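Local structure of alpha,alpha-trehalose-phosphate synthase (UDP-forming) (Burkholderia xenovorans, 5HXA) at residues 184-189 with 225-230; 204-209 with 218-223; 379-384 with 439-444. The protein belongs to glycosyltransferase family 20 and is built on the GT-B fold, in which two Rossmann-like domains face each other across a cleft. One frame throughout, in Å; residues are numbered along the deposited sequence.

Interaction 1: residues 184-189 with 225-230; sequences AMCSYD and RFLKVG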
loop_
_atom_site.group_PDB
_atom_site.type_symbol
_atom_site.label_atom_id
_atom_site.label_comp_id
_atom_site.label_asym_id
_atom_site.label_seq_id
_atom_site.Cartn_x
_atom_site.Cartn_y
_atom_site.Cartn_z
ATOM N N ALA A 184 21.168 7.531 -4.589
ATOM C CA ALA A 184 22.312 7.040 -3.825
ATOM C C ALA A 184 22.510 5.545 -4.022
ATOM O O ALA A 184 23.647 5.067 -4.084
ATOM C CB ALA A 184 22.144 7.367 -2.340
ATOM N N MET A 185 21.419 4.783 -4.120
ATOM C CA MET A 185 21.561 3.340 -4.318
ATOM C C MET A 185 22.315 3.004 -5.606
ATOM O O MET A 185 22.951 1.949 -5.689
ATOM C CB MET A 185 20.191 2.662 -4.334
ATOM C CG MET A 185 19.524 2.567 -2.948
ATOM S SD MET A 185 17.822 1.990 -3.072
ATOM C CE MET A 185 18.044 0.213 -3.303
ATOM N N CYS A 186 22.243 3.862 -6.624
ATOM C CA CYS A 186 22.930 3.562 -7.877
ATOM C C CYS A 186 24.431 3.845 -7.825
ATOM O O CYS A 186 25.118 3.670 -8.845
ATOM C CB CYS A 186 22.265 4.328 -9.024
ATOM S SG CYS A 186 20.558 3.726 -9.355
ATOM N N SER A 187 24.961 4.268 -6.669
ATOM C CA SER A 187 26.407 4.254 -6.462
ATOM C C SER A 187 26.945 2.848 -6.241
ATOM O O SER A 187 28.160 2.645 -6.354
ATOM C CB SER A 187 26.788 5.139 -5.270
ATOM O OG SER A 187 26.622 6.505 -5.609
ATOM N N TYR A 188 26.080 1.892 -5.899
ATOM C CA TYR A 188 26.468 0.489 -5.859
ATOM C C TYR A 188 26.713 -0.042 -7.269
ATOM O O TYR A 188 26.001 0.310 -8.216
ATOM C CB TYR A 188 25.370 -0.351 -5.183
ATOM C CG TYR A 188 25.265 -0.157 -3.672
ATOM C CD1 TYR A 188 26.193 -0.747 -2.814
ATOM C CD2 TYR A 188 24.222 0.583 -3.110
ATOM C CE1 TYR A 188 26.107 -0.580 -1.429
ATOM C CE2 TYR A 188 24.123 0.758 -1.723
ATOM C CZ TYR A 188 25.074 0.182 -0.897
ATOM O OH TYR A 188 24.990 0.356 0.463
ATOM N N ASP A 189 27.718 -0.920 -7.399
ATOM C CA ASP A 189 27.971 -1.608 -8.663
ATOM C C ASP A 189 27.008 -2.766 -8.897
ATOM O O ASP A 189 26.700 -3.083 -10.049
ATOM C CB ASP A 189 29.400 -2.148 -8.710
ATOM C CG ASP A 189 30.433 -1.050 -8.697
ATOM O OD1 ASP A 189 30.458 -0.247 -9.659
ATOM O OD2 ASP A 189 31.218 -0.992 -7.728
ATOM N N ARG A 225 25.760 6.328 -14.135
ATOM C CA ARG A 225 26.498 5.132 -13.733
ATOM C C ARG A 225 25.821 3.898 -14.316
ATOM O O ARG A 225 24.605 3.879 -14.527
ATOM C CB ARG A 225 26.572 4.983 -12.190
ATOM C CG ARG A 225 27.317 6.091 -11.441
ATOM C CD ARG A 225 27.433 5.772 -9.929
ATOM N NE ARG A 225 28.074 4.467 -9.708
ATOM C CZ ARG A 225 29.374 4.282 -9.479
ATOM N NH1 ARG A 225 30.205 5.315 -9.410
ATOM N NH2 ARG A 225 29.849 3.048 -9.315
ATOM N N PHE A 226 26.620 2.862 -14.567
ATOM C CA PHE A 226 26.097 1.536 -14.867
ATOM C C PHE A 226 26.187 0.668 -13.615
ATOM O O PHE A 226 27.104 0.814 -12.804
ATOM C CB PHE A 226 26.865 0.873 -16.020
ATOM C CG PHE A 226 26.333 1.225 -17.397
ATOM C CD1 PHE A 226 26.657 2.435 -17.992
ATOM C CD2 PHE A 226 25.501 0.347 -18.084
ATOM C CE1 PHE A 226 26.166 2.775 -19.260
ATOM C CE2 PHE A 226 25.000 0.679 -19.352
ATOM C CZ PHE A 226 25.341 1.889 -19.943
ATOM N N LEU A 227 25.224 -0.237 -13.465
ATOM C CA LEU A 227 25.212 -1.171 -12.344
ATOM C C LEU A 227 24.423 -2.401 -12.765
ATOM O O LEU A 227 23.593 -2.344 -13.678
ATOM C CB LEU A 227 24.595 -0.552 -11.077
ATOM C CG LEU A 227 23.150 -0.047 -11.133
ATOM C CD1 LEU A 227 22.491 -0.130 -9.760
ATOM C CD2 LEU A 227 23.056 1.401 -11.655
ATOM N N LYS A 228 24.688 -3.516 -12.087
ATOM C CA LYS A 228 23.927 -4.745 -12.291
ATOM C C LYS A 228 22.873 -4.857 -11.199
ATOM O O LYS A 228 23.172 -4.643 -10.020
ATOM C CB LYS A 228 24.833 -5.981 -12.280
ATOM C CG LYS A 228 24.084 -7.278 -12.630
ATOM C CD LYS A 228 25.041 -8.420 -12.874
ATOM C CE LYS A 228 24.304 -9.711 -13.212
ATOM N NZ LYS A 228 23.535 -9.599 -14.473
ATOM N N VAL A 229 21.641 -5.172 -11.590
ATOM C CA VAL A 229 20.530 -5.293 -10.651
ATOM C C VAL A 229 19.915 -6.673 -10.838
ATOM O O VAL A 229 19.555 -7.046 -11.959
ATOM C CB VAL A 229 19.476 -4.183 -10.866
ATOM C CG1 VAL A 229 18.414 -4.220 -9.771
ATOM C CG2 VAL A 229 20.147 -2.800 -10.891
ATOM N N GLY A 230 19.811 -7.445 -9.750
ATOM C CA GLY A 230 19.315 -8.802 -9.878
ATOM C C GLY A 230 18.518 -9.265 -8.674
ATOM O O GLY A 230 18.500 -8.624 -7.621
HETATM O O HOH W 1 27.324 1.771 -10.118
HETATM O O HOH W 2 29.461 -0.551 -12.178
HETATM O O HOH W 3 32.354 1.502 -10.209
#

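Interaction 2: residues 204-209 with 218-223; sequences DFIERG and GMVHAY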
loop_
_atom_site.group_PDB
_atom_site.type_symbol
_atom_site.label_atom_id
_atom_site.label_comp_id
_atom_site.label_asym_id
_atom_site.label_seq_id
_atom_site.Cartn_x
_atom_site.Cartn_y
_atom_site.Cartn_z
ATOM N N ASP A 204 11.407 -0.232 -12.282
ATOM C CA ASP A 204 10.245 0.579 -12.658
ATOM C C ASP A 204 10.387 2.019 -12.179
ATOM O O ASP A 204 10.030 2.964 -12.900
ATOM C CB ASP A 204 8.959 -0.016 -12.083
ATOM C CG ASP A 204 8.400 -1.160 -12.922
ATOM O OD1 ASP A 204 8.880 -1.384 -14.053
ATOM O OD2 ASP A 204 7.459 -1.828 -12.442
ATOM N N PHE A 205 10.861 2.216 -10.949
ATOM C CA PHE A 205 10.995 3.583 -10.461
ATOM C C PHE A 205 11.949 4.361 -11.350
ATOM O O PHE A 205 11.666 5.496 -11.763
ATOM C CB PHE A 205 11.489 3.613 -9.011
ATOM C CG PHE A 205 11.697 5.014 -8.504
ATOM C CD1 PHE A 205 10.639 5.727 -7.950
ATOM C CD2 PHE A 205 12.927 5.655 -8.667
ATOM C CE1 PHE A 205 10.812 7.047 -7.526
ATOM C CE2 PHE A 205 13.108 6.958 -8.244
ATOM C CZ PHE A 205 12.052 7.657 -7.668
ATOM N N ILE A 206 13.081 3.741 -11.666
ATOM C CA ILE A 206 14.127 4.408 -12.432
ATOM C C ILE A 206 13.637 4.732 -13.836
ATOM O O ILE A 206 13.804 5.858 -14.324
ATOM C CB ILE A 206 15.392 3.528 -12.436
ATOM C CG1 ILE A 206 16.055 3.617 -11.055
ATOM C CG2 ILE A 206 16.372 3.908 -13.569
ATOM C CD1 ILE A 206 17.176 2.666 -10.861
ATOM N N GLU A 207 13.011 3.759 -14.502
ATOM C CA GLU A 207 12.577 3.984 -15.878
ATOM C C GLU A 207 11.412 4.960 -15.940
ATOM O O GLU A 207 11.396 5.873 -16.772
ATOM C CB GLU A 207 12.188 2.657 -16.538
ATOM C CG GLU A 207 13.359 1.718 -16.775
ATOM C CD GLU A 207 12.950 0.450 -17.516
ATOM O OE1 GLU A 207 13.769 -0.084 -18.279
ATOM O OE2 GLU A 207 11.805 -0.009 -17.335
ATOM N N ARG A 208 10.414 4.779 -15.074
ATOM C CA ARG A 208 9.217 5.606 -15.181
ATOM C C ARG A 208 9.455 7.020 -14.681
ATOM O O ARG A 208 8.767 7.944 -15.125
ATOM C CB ARG A 208 8.054 4.923 -14.447
ATOM C CG ARG A 208 7.732 3.605 -15.135
ATOM C CD ARG A 208 6.634 2.755 -14.496
ATOM N NE ARG A 208 6.253 1.725 -15.468
ATOM C CZ ARG A 208 5.351 0.767 -15.271
ATOM N NH1 ARG A 208 4.713 0.683 -14.119
ATOM N NH2 ARG A 208 5.089 -0.106 -16.238
ATOM N N GLY A 209 10.434 7.218 -13.807
ATOM C CA GLY A 209 10.846 8.560 -13.449
ATOM C C GLY A 209 11.850 9.184 -14.393
ATOM O O GLY A 209 12.339 10.282 -14.116
ATOM N N GLY A 218 20.804 -7.766 -17.220
ATOM C CA GLY A 218 20.500 -7.176 -15.926
ATOM C C GLY A 218 21.152 -5.835 -15.638
ATOM O O GLY A 218 21.026 -5.322 -14.516
ATOM N N MET A 219 21.820 -5.241 -16.611
ATOM C CA MET A 219 22.497 -3.972 -16.400
ATOM C C MET A 219 21.503 -2.818 -16.470
ATOM O O MET A 219 20.494 -2.884 -17.177
ATOM C CB MET A 219 23.604 -3.784 -17.443
ATOM C CG MET A 219 24.712 -4.836 -17.369
ATOM S SD MET A 219 25.609 -4.852 -15.803
ATOM C CE MET A 219 26.525 -3.317 -15.899
ATOM N N VAL A 220 21.800 -1.755 -15.716
ATOM C CA VAL A 220 20.993 -0.544 -15.654
ATOM C C VAL A 220 21.927 0.650 -15.790
ATOM O O VAL A 220 23.011 0.664 -15.198
ATOM C CB VAL A 220 20.207 -0.454 -14.330
ATOM C CG1 VAL A 220 19.571 0.935 -14.172
ATOM C CG2 VAL A 220 19.165 -1.552 -14.256
ATOM N N HIS A 221 21.508 1.651 -16.566
ATOM C CA HIS A 221 22.233 2.908 -16.723
ATOM C C HIS A 221 21.397 3.997 -16.072
ATOM O O HIS A 221 20.347 4.373 -16.602
ATOM C CB HIS A 221 22.470 3.216 -18.198
ATOM C CG HIS A 221 23.333 4.418 -18.434
ATOM N ND1 HIS A 221 23.587 4.913 -19.695
ATOM C CD2 HIS A 221 24.023 5.205 -17.574
ATOM C CE1 HIS A 221 24.392 5.960 -19.602
ATOM N NE2 HIS A 221 24.666 6.161 -18.324
ATOM N N ALA A 222 21.848 4.507 -14.931
ATOM C CA ALA A 222 21.065 5.513 -14.226
ATOM C C ALA A 222 21.994 6.437 -13.456
ATOM O O ALA A 222 23.007 5.989 -12.912
ATOM C CB ALA A 222 20.053 4.855 -13.278
ATOM N N TYR A 223 21.647 7.726 -13.420
ATOM C CA TYR A 223 22.408 8.725 -12.667
ATOM C C TYR A 223 23.887 8.699 -13.051
ATOM O O TYR A 223 24.778 8.749 -12.193
ATOM C CB TYR A 223 22.235 8.528 -11.157
ATOM C CG TYR A 223 20.793 8.342 -10.713
ATOM C CD1 TYR A 223 19.964 9.436 -10.498
ATOM C CD2 TYR A 223 20.269 7.072 -10.512
ATOM C CE1 TYR A 223 18.636 9.259 -10.089
ATOM C CE2 TYR A 223 18.950 6.888 -10.106
ATOM C CZ TYR A 223 18.142 7.990 -9.897
ATOM O OH TYR A 223 16.835 7.819 -9.494
#

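Interaction 3: residues 379-384 with 439-444; sequences EYVASQ and DMMAPM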
loop_
_atom_site.group_PDB
_atom_site.type_symbol
_atom_site.label_atom_id
_atom_site.label_comp_id
_atom_site.label_asym_id
_atom_site.label_seq_id
_atom_site.Cartn_x
_atom_site.Cartn_y
_atom_site.Cartn_z
ATOM N N GLU A 379 12.851 -23.513 6.525
ATOM C CA GLU A 379 13.338 -24.284 7.665
ATOM C C GLU A 379 12.314 -25.313 8.127
ATOM O O GLU A 379 12.679 -26.449 8.461
ATOM C CB GLU A 379 13.696 -23.339 8.817
ATOM C CG GLU A 379 14.837 -22.408 8.475
ATOM C CD GLU A 379 14.982 -21.264 9.466
ATOM O OE1 GLU A 379 14.068 -21.052 10.284
ATOM O OE2 GLU A 379 16.017 -20.581 9.411
ATOM N N TYR A 380 11.033 -24.925 8.172
ATOM C CA TYR A 380 9.981 -25.857 8.571
ATOM C C TYR A 380 9.992 -27.090 7.685
ATOM O O TYR A 380 9.906 -28.226 8.174
ATOM C CB TYR A 380 8.585 -25.198 8.504
ATOM C CG TYR A 380 7.500 -26.247 8.706
ATOM C CD1 TYR A 380 7.163 -26.686 9.987
ATOM C CD2 TYR A 380 6.860 -26.844 7.617
ATOM C CE1 TYR A 380 6.204 -27.680 10.180
ATOM C CE2 TYR A 380 5.899 -27.844 7.793
ATOM C CZ TYR A 380 5.583 -28.262 9.078
ATOM O OH TYR A 380 4.649 -29.254 9.256
ATOM N N VAL A 381 10.064 -26.882 6.367
ATOM C CA VAL A 381 10.024 -28.009 5.435
ATOM C C VAL A 381 11.270 -28.871 5.589
ATOM O O VAL A 381 11.180 -30.100 5.709
ATOM C CB VAL A 381 9.848 -27.509 3.990
ATOM C CG1 VAL A 381 9.942 -28.688 2.990
ATOM C CG2 VAL A 381 8.497 -26.805 3.851
ATOM N N ALA A 382 12.453 -28.241 5.615
ATOM C CA ALA A 382 13.689 -29.008 5.704
ATOM C C ALA A 382 13.822 -29.736 7.038
ATOM O O ALA A 382 14.560 -30.724 7.116
ATOM C CB ALA A 382 14.904 -28.103 5.478
ATOM N N SER A 383 13.120 -29.282 8.082
ATOM C CA SER A 383 13.134 -29.989 9.365
ATOM C C SER A 383 12.367 -31.307 9.336
ATOM O O SER A 383 12.556 -32.132 10.234
ATOM C CB SER A 383 12.525 -29.121 10.479
ATOM O OG SER A 383 13.321 -27.989 10.751
ATOM N N GLN A 384 11.483 -31.513 8.362
ATOM C CA GLN A 384 10.550 -32.632 8.440
ATOM C C GLN A 384 11.254 -33.977 8.285
ATOM O O GLN A 384 12.246 -34.118 7.559
ATOM C CB GLN A 384 9.463 -32.497 7.371
ATOM C CG GLN A 384 8.609 -31.254 7.554
ATOM C CD GLN A 384 8.003 -31.188 8.949
ATOM O OE1 GLN A 384 7.306 -32.113 9.375
ATOM N NE2 GLN A 384 8.297 -30.109 9.682
ATOM N N ASP A 439 9.114 -32.314 -3.448
ATOM C CA ASP A 439 9.071 -31.263 -4.466
ATOM C C ASP A 439 9.665 -29.960 -3.954
ATOM O O ASP A 439 10.179 -29.167 -4.747
ATOM C CB ASP A 439 7.630 -30.999 -4.928
ATOM C CG ASP A 439 7.079 -32.097 -5.833
ATOM O OD1 ASP A 439 7.814 -33.054 -6.143
ATOM O OD2 ASP A 439 5.902 -31.992 -6.241
ATOM N N MET A 440 9.564 -29.698 -2.645
ATOM C CA MET A 440 10.136 -28.497 -2.055
ATOM C C MET A 440 11.611 -28.662 -1.702
ATOM O O MET A 440 12.392 -27.720 -1.876
ATOM C CB MET A 440 9.331 -28.096 -0.815
ATOM C CG MET A 440 7.937 -27.583 -1.160
ATOM S SD MET A 440 7.066 -26.982 0.298
ATOM C CE MET A 440 6.557 -28.519 1.064
ATOM N N MET A 441 12.015 -29.855 -1.244
ATOM C CA MET A 441 13.415 -30.088 -0.886
ATOM C C MET A 441 14.342 -29.968 -2.095
ATOM O O MET A 441 15.476 -29.485 -1.975
ATOM C CB MET A 441 13.575 -31.470 -0.240
ATOM C CG MET A 441 12.969 -31.585 1.160
ATOM S SD MET A 441 13.829 -30.536 2.357
ATOM C CE MET A 441 15.303 -31.509 2.692
ATOM N N ALA A 442 13.899 -30.426 -3.261
ATOM C CA ALA A 442 14.799 -30.436 -4.417
ATOM C C ALA A 442 15.260 -29.041 -4.821
ATOM O O ALA A 442 16.479 -28.843 -4.972
ATOM C CB ALA A 442 14.139 -31.176 -5.588
ATOM N N PRO A 443 14.385 -28.043 -5.015
ATOM C CA PRO A 443 14.900 -26.705 -5.344
ATOM C C PRO A 443 15.613 -26.038 -4.180
ATOM O O PRO A 443 16.517 -25.226 -4.417
ATOM C CB PRO A 443 13.638 -25.931 -5.761
ATOM C CG PRO A 443 12.542 -26.617 -5.048
ATOM C CD PRO A 443 12.914 -28.071 -5.072
ATOM N N MET A 444 15.257 -26.362 -2.931
ATOM C CA MET A 444 16.008 -25.801 -1.808
ATOM C C MET A 444 17.439 -26.324 -1.777
ATOM O O MET A 444 18.354 -25.594 -1.372
ATOM C CB MET A 444 15.314 -26.104 -0.478
ATOM C CG MET A 444 14.026 -25.312 -0.256
ATOM S SD MET A 444 13.576 -25.225 1.488
ATOM C CE MET A 444 13.067 -26.905 1.831
#

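Interaction 1: residues 184-189 with 225-230
Arg225 reaches from the start of strand 225-231 to the loop that follows helix 178-185. The side chain is bent at CG-CD (chi3 56°), which turns its guanidinium group so that Cys186 O and Asp189 OD1 lie at the edge. Ser187 O, over one face, is merely a close approach and accepts from Arg150 NE instead. NH2 forms a salt bridge with Asp189 OD1 at 3.4 Å. The carboxylate and guanidinium planes are 52° apart, so this is not a flat, two-pronged pairing. The single N-H of Arg225 NE gives its better bond to a water at 2.8 Å; Cys186 O, well off its line at 3.2 Å from NE, gets a weak share. That water also joins Tyr188 O and Phe226 O, and another links Asp189 OD1 to Phe226 O. Asp189 uses its other oxygen, OD2, for Arg150 and Ile158 N, and so stands between two arginines.

Next to these polar groups, Leu227 turns its side chain toward the loop. CB lies 3.3 Å from Tyr188 O, and CD2 packs 4.0 Å from Cys186 CB; a branched apolar residue suits this buried place next to a small cysteine. Beside it the backbones join through Lys228 N and Asp189 O (2.9 Å, nearly straight at 166°), where strand 190-193 begins alongside strand 225-231.

A type I turn from Met185 to Tyr188 thus delivers the chain from helix to strand. The single carboxylate of Asp189 probably offsets the closeness of Arg225 and Arg150, and bridging waters hydrate the partly exposed side formed by Arg225 and Asp189.

Interaction 2: residues 204-209 with 218-223
The CA atoms of Ile206 and Ala222 approach to 7.3 Å where the last turn of helix 196-208 packs on strand 219-222, a helix-on-sheet contact made by side chains alone. Ile206 points at the strand. Its branch CG2, anti to the backbone N, meets the methyl CB of Ala222 at 3.8 Å and lies 4.4 Å from Val220 CG1. Val220 and Ala222, two residues apart, share the face of the strand that looks at the helix, whereas His221 between them turns the other way and stacks on Phe226. The small Ala222 lets the helix come near, and the beta-branched Val220 fills the flank.

Past the end of the strand, the positive phi of Tyr223 (53°) marks the turn toward strand 225-231, and the end of its side chain comes back to the helix. Tyr223 CE2 is 4.5 Å from Ile206 CG1, and Tyr223 OH, at the edge of the Phe205 ring, is 4.0 Å from Phe205 CE2. The two aromatic side chains cross at about a right angle, and the ring of His211 meets both.

On another side of the same helix, Asp204 pairs with Arg208 of the second subunit, and Arg208 with Asp204 of the second subunit, as salt bridges between the chains. The helix therefore has two kinds of surface: an apolar one, held to the sheet by dispersion and exclusion of water, and a charged one that joins the dimer.

Interaction 3: residues 379-384 with 439-444
Val381 buries more surface here than any other residue, for it points from helix 375-382 toward helix 430-446 and enters among methionines. Both of its methyl groups are engaged. CG1, anti to the backbone N (chi1 175°), touches Met444 CE at 3.8 Å; CG2 lies the same distance from Met440 CE. The side chains of Val381 and Met440 cross at about a right angle, whereas Met444 passes Val381 obliquely.

Met444 is extended as far as SD and bends only at its last torsion (chi3 -71°), which brings the methyl CE against the side of the valine and within 4.3 Å of Ala382 CB. Met441 is bent twice, at chi2 and chi3, and its sulfur rather than its methyl does the touching: SD sits 3.7 Å from Ala382 CA and 4.1 Å from Ala382 CB. A small alanine suits this place, because the thioether comes right up to the helix backbone.

Pro443, which lacks an N-H, kinks helix 430-446 between Met441 and Met444. Leu392 of strand 391-395 packs on both Val381 and Met440, so the two helices meet over the parallel sheet. Following Ala382, Ser383 OG donates to Glu379 O at 2.8 Å, which Ser383 N reaches from the opposite face of the carbonyl plane. Gln384 NE2 bonds Tyr380 O at 2.9 Å and also Phe358 O. Polar groups are thus satisfied apart from the interface, where pliable, unbranched thioethers shape themselves to a rigid branched side chain and a helix backbone.

Interactions 1 and 2 adjoin, their centres about 9 Å apart, and share the larger mixed sheet. Interaction 2 falls wholly within the chain between the two segments of interaction 1. Strands 219-222 and 225-231 are antiparallel neighbours, linked by backbone hydrogen bonds such as Val220 N to Leu227 O, and Cys186 SG packs on Tyr223 CD2 at 3.6 Å. Both contacts lie toward the edge of that sheet that ends in strand 212-214, and interaction 2 includes the helix that reaches the second subunit. Interaction 3 follows later in the chain, with its centre about 33 Å from interaction 1 and about 36 Å from interaction 2. It belongs with the six-stranded parallel sheet, so the contacts sample both halves of the GT-B architecture.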